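PDB 3EXN: probable acetyltransferase from Thermus thermophilus, which probably transfers an acyl group from acetyl-coenzyme A, which it binds, to an acceptor, as other GCN5-related N-acetyltransferases do. Local coordinates for residues P60-F65 / D78-Y83; A86-L91 / R122-V127. One frame throughout, in Å; residues are numbered along the deposited sequence.

Contact 1: residues P60-F65 / D78-Y83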
loop_
_atom_site.group_PDB
_atom_site.type_symbol
_atom_site.label_atom_id
_atom_site.label_comp_id
_atom_site.label_asym_id
_atom_site.label_seq_id
_atom_site.Cartn_x
_atom_site.Cartn_y
_atom_site.Cartn_z
ATOM N N PRO A 60 -5.257 8.592 -14.139
ATOM C CA PRO A 60 -4.464 7.647 -14.978
ATOM C C PRO A 60 -3.128 7.245 -14.379
ATOM O O PRO A 60 -2.501 6.277 -14.841
ATOM C CB PRO A 60 -4.232 8.416 -16.281
ATOM C CG PRO A 60 -4.495 9.868 -15.935
ATOM C CD PRO A 60 -5.351 9.938 -14.745
ATOM N N ARG A 61 -2.688 8.012 -13.374
ATOM C CA ARG A 61 -1.431 7.760 -12.709
ATOM C C ARG A 61 -1.482 7.017 -11.349
ATOM O O ARG A 61 -0.436 6.744 -10.767
ATOM C CB ARG A 61 -0.666 9.050 -12.618
ATOM C CG ARG A 61 -0.238 9.530 -13.994
ATOM C CD ARG A 61 1.013 10.271 -13.884
ATOM N NE ARG A 61 0.794 11.557 -13.254
ATOM C CZ ARG A 61 0.332 12.628 -13.878
ATOM N NH1 ARG A 61 0.196 13.764 -13.189
ATOM N NH2 ARG A 61 0.002 12.574 -15.182
ATOM N N ARG A 62 -2.664 6.677 -10.869
ATOM C CA ARG A 62 -2.791 5.843 -9.673
ATOM C C ARG A 62 -2.554 4.401 -10.094
ATOM O O ARG A 62 -2.975 3.956 -11.177
ATOM C CB ARG A 62 -4.188 5.957 -9.015
ATOM C CG ARG A 62 -4.430 7.227 -8.187
ATOM C CD ARG A 62 -3.795 7.262 -6.766
ATOM N NE ARG A 62 -4.532 6.499 -5.717
ATOM C CZ ARG A 62 -5.603 6.921 -5.061
ATOM N NH1 ARG A 62 -6.137 6.148 -4.116
ATOM N NH2 ARG A 62 -6.151 8.124 -5.308
ATOM N N ARG A 63 -1.823 3.680 -9.241
ATOM C CA ARG A 63 -1.570 2.265 -9.423
ATOM C C ARG A 63 -1.946 1.556 -8.131
ATOM O O ARG A 63 -1.161 1.569 -7.153
ATOM C CB ARG A 63 -0.122 1.992 -9.769
ATOM C CG ARG A 63 0.315 2.513 -11.169
ATOM C CD ARG A 63 -0.321 1.772 -12.351
ATOM N NE ARG A 63 0.119 2.350 -13.653
ATOM C CZ ARG A 63 -0.408 3.436 -14.224
ATOM N NH1 ARG A 63 0.063 3.868 -15.412
ATOM N NH2 ARG A 63 -1.361 4.140 -13.602
ATOM N N ALA A 64 -3.155 1.013 -8.105
ATOM C CA ALA A 64 -3.672 0.377 -6.904
ATOM C C ALA A 64 -4.117 -1.046 -7.204
ATOM O O ALA A 64 -4.701 -1.303 -8.281
ATOM C CB ALA A 64 -4.854 1.212 -6.282
ATOM N N PHE A 65 -3.837 -1.944 -6.251
ATOM C CA PHE A 65 -4.018 -3.388 -6.437
ATOM C C PHE A 65 -4.588 -4.045 -5.208
ATOM O O PHE A 65 -4.126 -3.784 -4.077
ATOM C CB PHE A 65 -2.663 -4.055 -6.700
ATOM C CG PHE A 65 -1.890 -3.431 -7.798
ATOM C CD1 PHE A 65 -2.005 -3.899 -9.121
ATOM C CD2 PHE A 65 -1.053 -2.357 -7.515
ATOM C CE1 PHE A 65 -1.268 -3.299 -10.153
ATOM C CE2 PHE A 65 -0.320 -1.749 -8.539
ATOM C CZ PHE A 65 -0.456 -2.207 -9.866
ATOM N N ASP A 78 -1.221 0.742 -2.853
ATOM C CA ASP A 78 -1.748 1.971 -3.535
ATOM C C ASP A 78 -0.576 2.887 -3.710
ATOM O O ASP A 78 0.064 3.240 -2.734
ATOM C CB ASP A 78 -2.875 2.625 -2.678
ATOM C CG ASP A 78 -3.725 3.669 -3.442
ATOM O OD1 ASP A 78 -3.236 4.331 -4.410
ATOM O OD2 ASP A 78 -4.904 3.849 -3.061
ATOM N N ALA A 79 -0.292 3.247 -4.948
ATOM C CA ALA A 79 0.789 4.174 -5.306
ATOM C C ALA A 79 0.315 5.203 -6.345
ATOM O O ALA A 79 -0.710 5.030 -7.033
ATOM C CB ALA A 79 1.981 3.380 -5.803
ATOM N N LYS A 80 1.054 6.291 -6.437
ATOM C CA LYS A 80 0.826 7.371 -7.412
ATOM C C LYS A 80 2.134 7.638 -8.198
ATOM O O LYS A 80 3.168 8.014 -7.610
ATOM C CB LYS A 80 0.430 8.672 -6.684
ATOM C CG LYS A 80 0.164 9.879 -7.579
ATOM C CD LYS A 80 -0.930 9.617 -8.579
ATOM C CE LYS A 80 -1.145 10.803 -9.500
ATOM N NZ LYS A 80 -2.001 11.849 -8.861
ATOM N N LEU A 81 2.078 7.454 -9.512
ATOM C CA LEU A 81 3.178 7.851 -10.405
ATOM C C LEU A 81 3.162 9.379 -10.600
ATOM O O LEU A 81 2.103 9.987 -10.721
ATOM C CB LEU A 81 3.029 7.148 -11.757
ATOM C CG LEU A 81 2.877 5.625 -11.786
ATOM C CD1 LEU A 81 2.705 5.121 -13.250
ATOM C CD2 LEU A 81 4.103 5.005 -11.097
ATOM N N GLY A 82 4.340 10.003 -10.695
ATOM C CA GLY A 82 4.398 11.420 -11.015
ATOM C C GLY A 82 4.284 12.326 -9.794
ATOM O O GLY A 82 4.106 13.547 -9.950
ATOM N N TYR A 83 4.406 11.741 -8.599
ATOM C CA TYR A 83 4.415 12.476 -7.334
ATOM C C TYR A 83 5.625 11.956 -6.522
ATOM O O TYR A 83 5.786 10.749 -6.384
ATOM C CB TYR A 83 3.106 12.287 -6.529
ATOM C CG TYR A 83 3.040 13.219 -5.338
ATOM C CD1 TYR A 83 2.485 14.485 -5.444
ATOM C CD2 TYR A 83 3.603 12.864 -4.143
ATOM C CE1 TYR A 83 2.496 15.355 -4.360
ATOM C CE2 TYR A 83 3.628 13.714 -3.088
ATOM C CZ TYR A 83 3.063 14.948 -3.180
ATOM O OH TYR A 83 3.111 15.773 -2.065
#
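Arg62 meets Asp78 diagonally across two antiparallel strands and grips it side-on: NE reaches Asp78 OD1 at 2.8 Å, while NH1 reaches Asp78 OD2, also at 2.8 Å. Both carboxylate oxygens use their syn lone pairs, and the two flat groups are nearly coplanar, 24° apart, which suits a two-bond salt bridge. Arg62 gets there by folding; bends at chi2 (-78°) and chi3 (-79°) bring the long chain round to the neighbouring strand. Ala64, small enough to leave room, rests its CB 3.9 Å from Asp78 CG, and Leu56 of helix 46-57 touches all three side chains.

Arg63 points to the other face, with Ala79 and near Leu81. Leu81 CD1 lies over one face of its guanidinium, off toward the rim and 3.6 Å from Arg63 NH1. That group is held in place by two bonds from Arg63 NH2, a nearly straight one to Pro60 O at 2.7 Å and another to Arg62 O, where the donor sits above the carbonyl plane. At the end away from the hairpin's turn, Arg61 NE makes a weak bond to Leu81 O, and Arg61 CB packs on Lys80 CE at 3.6 Å; the lysine's NZ goes on to Asp59. At Gly82 a side chain would collide with the carbonyl oxygen before it and with Arg61 NE, so glycine fits.

In the backbone, Arg63 and Ala79 form a hydrogen-bonded pair, Arg63 N to Ala79 O measuring 2.8 Å. Arg62 probably favours the ionised form of the buried Asp78 and offsets its charge, while Tyr76 OH adds a further bond.

Contact 2: residues A86-L91 / R122-V127; sequences AEDATL and RLYAVV. With ACO (acetyl coenzyme *a), chain C.
The beta-alpha-beta unit of strand 89-96, helix 105-115 and strand 122-128 brings these two parallel neighbours together. Their backbones alternate in bonding: Ala89 N donates to Arg122 O, Tyr124 N to Ala89 O at 2.9 Å, Leu91 N to Tyr124 O at 2.8 Å, and Val126 N to Leu91 O at 3.2 Å.

Where the pair begins, Asp88 lies alongside Arg122, pointing the same way, but carboxylate and guanidinium are turned 72° apart and Asp88 OD1 stays 4.0 Å from Arg122 NE, a long ion pair. Asp88 OD1 has its stronger partner in Arg121 NE; the second carboxylate oxygen, OD2, accepts a short hydrogen bond from a water that is also bonded to Tyr124 OH. An alanine in place of Asp88 would probably leave Arg121 without its charged mate and the bridging water held less firmly.

The Tyr124 ring, placed by CG anti to the carbonyl carbon (chi1 -74°), has Ala89 O at its edge, while Tyr124 CB meets Thr90 OG1 at 3.6 Å. On the opposite face, compact Ala89 accommodates the branched Leu123, CB to CD1 3.9 Å. Farther along, Val126 O comes within 3.1 Å of the acetyl CH3 of acetyl-coenzyme A, and Val127 CG2 lies 4.0 Å from its sulfur, S1P. A pair of parallel strands that splays apart to admit acetyl-coenzyme A is characteristic of the GNAT fold, and these two strands are consistent with it.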
loop_
_atom_site.group_PDB
_atom_site.type_symbol
_atom_site.label_atom_id
_atom_site.label_comp_id
_atom_site.label_asym_id
_atom_site.label_seq_id
_atom_site.Cartn_x
_atom_site.Cartn_y
_atom_site.Cartn_z
ATOM N N ALA A 86 7.393 14.461 -11.563
ATOM C CA ALA A 86 6.940 13.780 -12.759
ATOM C C ALA A 86 7.633 12.439 -12.979
ATOM O O ALA A 86 6.980 11.493 -13.442
ATOM C CB ALA A 86 7.188 14.697 -14.001
ATOM N N GLU A 87 8.947 12.388 -12.671
ATOM C CA GLU A 87 9.796 11.195 -12.904
ATOM C C GLU A 87 9.782 10.138 -11.796
ATOM O O GLU A 87 10.402 9.073 -11.949
ATOM C CB GLU A 87 11.248 11.612 -13.065
ATOM C CG GLU A 87 11.456 12.706 -14.083
ATOM C CD GLU A 87 11.353 14.123 -13.524
ATOM O OE1 GLU A 87 10.551 14.367 -12.588
ATOM O OE2 GLU A 87 12.072 15.007 -14.057
ATOM N N ASP A 88 9.140 10.463 -10.671
ATOM C CA ASP A 88 9.110 9.569 -9.500
ATOM C C ASP A 88 7.749 8.917 -9.281
ATOM O O ASP A 88 6.820 9.070 -10.094
ATOM C CB ASP A 88 9.506 10.358 -8.246
ATOM C CG ASP A 88 10.771 11.120 -8.431
ATOM O OD1 ASP A 88 11.604 10.684 -9.240
ATOM O OD2 ASP A 88 10.926 12.146 -7.769
ATOM N N ALA A 89 7.663 8.150 -8.194
ATOM C CA ALA A 89 6.418 7.487 -7.742
ATOM C C ALA A 89 6.406 7.508 -6.228
ATOM O O ALA A 89 7.462 7.560 -5.614
ATOM C CB ALA A 89 6.352 6.019 -8.261
ATOM N N THR A 90 5.210 7.357 -5.617
ATOM C CA THR A 90 5.120 7.356 -4.163
ATOM C C THR A 90 4.133 6.298 -3.792
ATOM O O THR A 90 3.035 6.241 -4.348
ATOM C CB THR A 90 4.622 8.710 -3.604
ATOM O OG1 THR A 90 5.574 9.736 -3.878
ATOM C CG2 THR A 90 4.341 8.667 -2.089
ATOM N N LEU A 91 4.541 5.459 -2.855
ATOM C CA LEU A 91 3.669 4.452 -2.261
ATOM C C LEU A 91 2.985 5.131 -1.050
ATOM O O LEU A 91 3.648 5.568 -0.097
ATOM C CB LEU A 91 4.499 3.195 -1.834
ATOM C CG LEU A 91 3.755 2.031 -1.133
ATOM C CD1 LEU A 91 2.955 1.312 -2.133
ATOM C CD2 LEU A 91 4.831 1.090 -0.483
ATOM N N ARG A 122 12.806 7.303 -8.831
ATOM C CA ARG A 122 12.862 6.983 -7.389
ATOM C C ARG A 122 11.486 6.587 -6.924
ATOM O O ARG A 122 10.503 7.114 -7.436
ATOM C CB ARG A 122 13.228 8.195 -6.507
ATOM C CG ARG A 122 14.331 9.082 -7.019
ATOM C CD ARG A 122 14.315 10.434 -6.358
ATOM N NE ARG A 122 14.923 11.429 -7.227
ATOM C CZ ARG A 122 16.223 11.506 -7.502
ATOM N NH1 ARG A 122 17.094 10.643 -6.971
ATOM N NH2 ARG A 122 16.670 12.466 -8.312
ATOM N N LEU A 123 11.450 5.748 -5.889
ATOM C CA LEU A 123 10.187 5.298 -5.247
ATOM C C LEU A 123 10.178 5.795 -3.811
ATOM O O LEU A 123 10.994 5.384 -2.995
ATOM C CB LEU A 123 10.091 3.768 -5.304
ATOM C CG LEU A 123 8.838 3.150 -4.681
ATOM C CD1 LEU A 123 7.583 3.724 -5.306
ATOM C CD2 LEU A 123 8.858 1.606 -4.829
ATOM N N TYR A 124 9.219 6.673 -3.502
ATOM C CA TYR A 124 9.070 7.197 -2.150
ATOM C C TYR A 124 8.032 6.342 -1.456
ATOM O O TYR A 124 7.265 5.696 -2.142
ATOM C CB TYR A 124 8.569 8.635 -2.187
ATOM C CG TYR A 124 9.637 9.681 -2.614
ATOM C CD1 TYR A 124 10.344 10.421 -1.661
ATOM C CD2 TYR A 124 9.908 9.932 -3.964
ATOM C CE1 TYR A 124 11.314 11.398 -2.053
ATOM C CE2 TYR A 124 10.878 10.879 -4.352
ATOM C CZ TYR A 124 11.570 11.604 -3.382
ATOM O OH TYR A 124 12.520 12.564 -3.760
ATOM N N ALA A 125 8.049 6.389 -0.128
ATOM C CA ALA A 125 7.032 5.777 0.768
ATOM C C ALA A 125 6.743 6.808 1.867
ATOM O O ALA A 125 7.679 7.401 2.415
ATOM C CB ALA A 125 7.590 4.501 1.355
ATOM N N VAL A 126 5.444 7.035 2.170
ATOM C CA VAL A 126 5.016 7.999 3.204
ATOM C C VAL A 126 4.320 7.229 4.321
ATOM O O VAL A 126 3.411 6.452 4.046
ATOM C CB VAL A 126 4.144 9.128 2.688
ATOM C CG1 VAL A 126 2.913 8.601 1.877
ATOM C CG2 VAL A 126 3.740 10.071 3.872
ATOM N N VAL A 127 4.826 7.387 5.552
ATOM C CA VAL A 127 4.311 6.657 6.699
ATOM C C VAL A 127 3.481 7.613 7.555
ATOM O O VAL A 127 3.918 8.727 7.825
ATOM C CB VAL A 127 5.428 6.051 7.548
ATOM C CG1 VAL A 127 4.806 5.324 8.773
ATOM C CG2 VAL A 127 6.309 5.115 6.695
HETATM O O5B ACO C . 8.798 -8.540 6.351
HETATM P P1A ACO C . 7.393 -9.166 5.749
HETATM O O1A ACO C . 7.088 -10.451 6.518
HETATM O O2A ACO C . 7.438 -9.032 4.235
HETATM O O3A ACO C . 6.371 -8.014 6.281
HETATM P P2A ACO C . 4.785 -8.095 6.146
HETATM O O4A ACO C . 4.268 -8.227 7.582
HETATM O O5A ACO C . 4.347 -9.179 5.191
HETATM O O6A ACO C . 4.532 -6.581 5.548
HETATM C CBP ACO C . 3.721 -4.434 6.468
HETATM C CCP ACO C . 4.918 -5.371 6.227
HETATM C CDP ACO C . 3.238 -4.022 5.090
HETATM C CEP ACO C . 4.132 -3.177 7.230
HETATM C CAP ACO C . 2.604 -5.188 7.240
HETATM O OAP ACO C . 3.066 -5.589 8.556
HETATM C C9P ACO C . 1.355 -4.358 7.467
HETATM O O9P ACO C . 0.419 -4.376 6.681
HETATM N N8P ACO C . 1.319 -3.631 8.581
HETATM C C7P ACO C . 0.141 -2.843 8.991
HETATM C C6P ACO C . -0.228 -1.727 8.015
HETATM C C5P ACO C . 0.936 -0.767 7.814
HETATM O O5P ACO C . 1.629 -0.357 8.770
HETATM N N4P ACO C . 1.159 -0.409 6.540
HETATM C C3P ACO C . 2.217 0.512 6.189
HETATM C C2P ACO C . 1.727 1.939 6.174
HETATM S S1P ACO C . 3.006 3.104 5.683
HETATM C C ACO C . 2.893 2.824 4.017
HETATM O O ACO C . 2.104 2.009 3.615
HETATM C CH3 ACO C . 3.773 3.589 3.046
HETATM O O HOH W 1 11.584 13.895 -6.166
#

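In the fold
Contact 1 closes before contact 2 opens along the chain, and their centres lie 9 Å apart in one mixed sheet, where strands 72-81 and 89-96 are antiparallel neighbours. The turn between them is fastened by two probable hydrogen bonds, Gly82 N with Asp88 O and Thr90 OG1 with Tyr83 O, both 2.7 Å. Packing continues across the two strands, with Ala79 CB 3.4 Å from Thr90 O and Asp78 O 3.5 Å from Leu91 CD1. Contact 2 supplies Leu91, Val126 and Val127 to the acetyl-coenzyme A pocket, whereas contact 1 stands farther back, the side chain of Asp78 about 8 Å from the cofactor.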